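Local structure of ornithine carbamoyltransferase (3GD5) at residues A29-A34 / A143-I148. The protein probably catalyses the reversible transfer of the carbamoyl group from carbamoyl phosphate to ornithine, giving citrulline and phosphate in arginine biosynthesis. Residues are numbered along the deposited sequence; the frame is centred on the assembly and turned at random.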
loop_
_atom_site.group_PDB
_atom_site.type_symbol
_atom_site.label_atom_id
_atom_site.label_comp_id
_atom_site.label_asym_id
_atom_site.label_seq_id
_atom_site.Cartn_x
_atom_site.Cartn_y
_atom_site.Cartn_z
ATOM N N ALA A 29 -44.088 -2.953 -18.834
ATOM C CA ALA A 29 -43.639 -3.878 -19.868
ATOM C C ALA A 29 -42.405 -4.624 -19.359
ATOM O O ALA A 29 -42.320 -5.853 -19.435
ATOM C CB ALA A 29 -43.307 -3.116 -21.140
ATOM N N LEU A 30 -41.456 -3.860 -18.827
ATOM C CA LEU A 30 -40.219 -4.411 -18.289
ATOM C C LEU A 30 -40.547 -5.461 -17.232
ATOM O O LEU A 30 -40.056 -6.590 -17.294
ATOM C CB LEU A 30 -39.387 -3.289 -17.670
ATOM C CG LEU A 30 -37.953 -3.649 -17.298
ATOM C CD1 LEU A 30 -37.204 -4.117 -18.545
ATOM C CD2 LEU A 30 -37.278 -2.436 -16.682
ATOM N N LEU A 31 -41.392 -5.080 -16.275
ATOM C CA LEU A 31 -41.800 -5.979 -15.200
ATOM C C LEU A 31 -42.472 -7.236 -15.749
ATOM O O LEU A 31 -42.265 -8.342 -15.236
ATOM C CB LEU A 31 -42.744 -5.255 -14.233
ATOM C CG LEU A 31 -42.124 -4.132 -13.392
ATOM C CD1 LEU A 31 -43.200 -3.430 -12.574
ATOM C CD2 LEU A 31 -41.064 -4.718 -12.468
ATOM N N THR A 32 -43.273 -7.069 -16.797
ATOM C CA THR A 32 -43.958 -8.205 -17.407
ATOM C C THR A 32 -42.935 -9.105 -18.092
ATOM O O THR A 32 -42.989 -10.331 -17.977
ATOM C CB THR A 32 -45.021 -7.735 -18.446
ATOM O OG1 THR A 32 -46.059 -7.007 -17.771
ATOM C CG2 THR A 32 -45.638 -8.926 -19.167
ATOM N N LEU A 33 -41.999 -8.494 -18.807
ATOM C CA LEU A 33 -40.963 -9.261 -19.490
ATOM C C LEU A 33 -40.154 -10.078 -18.475
ATOM O O LEU A 33 -39.884 -11.263 -18.680
ATOM C CB LEU A 33 -40.035 -8.321 -20.265
ATOM C CG LEU A 33 -38.875 -9.002 -20.993
ATOM C CD1 LEU A 33 -39.418 -10.019 -21.975
ATOM C CD2 LEU A 33 -38.025 -7.958 -21.708
ATOM N N ALA A 34 -39.772 -9.440 -17.378
ATOM C CA ALA A 34 -39.003 -10.121 -16.346
ATOM C C ALA A 34 -39.774 -11.341 -15.842
ATOM O O ALA A 34 -39.223 -12.446 -15.746
ATOM C CB ALA A 34 -38.712 -9.168 -15.199
ATOM N N ALA A 143 -36.293 -4.977 -9.337
ATOM C CA ALA A 143 -36.285 -6.294 -8.714
ATOM C C ALA A 143 -37.221 -6.291 -7.505
ATOM O O ALA A 143 -37.950 -7.257 -7.260
ATOM C CB ALA A 143 -34.861 -6.669 -8.278
ATOM N N ASP A 144 -37.208 -5.199 -6.754
ATOM C CA ASP A 144 -38.058 -5.095 -5.576
ATOM C C ASP A 144 -39.528 -5.101 -5.988
ATOM O O ASP A 144 -40.343 -5.825 -5.403
ATOM C CB ASP A 144 -37.737 -3.812 -4.799
ATOM C CG ASP A 144 -36.257 -3.701 -4.434
ATOM O OD1 ASP A 144 -35.654 -4.729 -4.032
ATOM O OD2 ASP A 144 -35.707 -2.583 -4.532
ATOM N N LEU A 145 -39.849 -4.289 -6.995
ATOM C CA LEU A 145 -41.205 -4.165 -7.521
ATOM C C LEU A 145 -41.716 -5.531 -7.962
ATOM O O LEU A 145 -42.841 -5.909 -7.653
ATOM C CB LEU A 145 -41.209 -3.194 -8.703
ATOM C CG LEU A 145 -41.837 -1.800 -8.558
ATOM C CD1 LEU A 145 -41.702 -1.259 -7.152
ATOM C CD2 LEU A 145 -41.182 -0.868 -9.567
ATOM N N LEU A 146 -40.864 -6.266 -8.672
ATOM C CA LEU A 146 -41.184 -7.598 -9.168
ATOM C C LEU A 146 -41.400 -8.556 -7.997
ATOM O O LEU A 146 -42.165 -9.515 -8.090
ATOM C CB LEU A 146 -40.031 -8.099 -10.042
ATOM C CG LEU A 146 -40.258 -9.144 -11.136
ATOM C CD1 LEU A 146 -38.902 -9.514 -11.723
ATOM C CD2 LEU A 146 -40.939 -10.382 -10.583
ATOM N N THR A 147 -40.718 -8.293 -6.889
ATOM C CA THR A 147 -40.855 -9.141 -5.718
ATOM C C THR A 147 -42.176 -8.838 -5.019
ATOM O O THR A 147 -42.878 -9.751 -4.599
ATOM C CB THR A 147 -39.695 -8.924 -4.726
ATOM O OG1 THR A 147 -38.447 -9.160 -5.391
ATOM C CG2 THR A 147 -39.820 -9.884 -3.540
ATOM N N ILE A 148 -42.508 -7.553 -4.902
ATOM C CA ILE A 148 -43.748 -7.132 -4.257
ATOM C C ILE A 148 -44.915 -7.706 -5.043
ATOM O O ILE A 148 -45.838 -8.276 -4.465
ATOM C CB ILE A 148 -43.870 -5.587 -4.206
ATOM C CG1 ILE A 148 -42.738 -5.007 -3.353
ATOM C CG2 ILE A 148 -45.220 -5.180 -3.628
ATOM C CD1 ILE A 148 -42.753 -3.492 -3.253
#
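Leu31 reaches across to the 143-148 helix with one branch of its fork. Its CD2 methyl comes down where Leu145 and Leu146 leave the backbone, 4.1 Å from Leu145 CB and 4.3 Å from Leu146 CB, and it lies against the peptide nitrogen between them as well. It therefore meets the roots of these two leucines. With CG anti to its own carbonyl carbon (chi1 -68°), Leu31 is carried outward to the partner helix, and its long axis runs at a slant to that of Leu145. One turn further on, Ala34 makes the second touch through its CB, and here it is the end of Leu146 that does the reaching: Leu146 stretches back over the gap, CG anti to its backbone N (chi1 -155°), and sets its CD1 methyl 3.5 Å from Ala34 CB, tighter than an ordinary methyl-methyl contact. Each leucine reaches toward the other helix, Leu31 by CD2 and Leu146 by CD1, and their CA atoms, 6.3 Å apart, are the nearest across the pair. The axes of the two short segments come no nearer than 10.3 Å and cross at -68°, and the contact between them is a small one. Both helices belong to the carbamoyl-phosphate-binding half of the transcarbamoylase fold, and helix 293-312 packs beside them: its Ala306 touches Ala34, while its Arg300 and Ala303 touch Ala143. Arg300 probably binds carbamoyl phosphate, as does Gln140 near the start of helix 138-152. On the 143-148 helix, Thr147 turns its hydroxyl back to Ala143 O, with OG1 donating over 2.7 Å; Thr147 N reaches the same oxygen from the other face of the carbonyl plane. The buried carboxylate of Asp144 is hydrogen-bonded to Gln140 and to the Tyr230 hydroxyl.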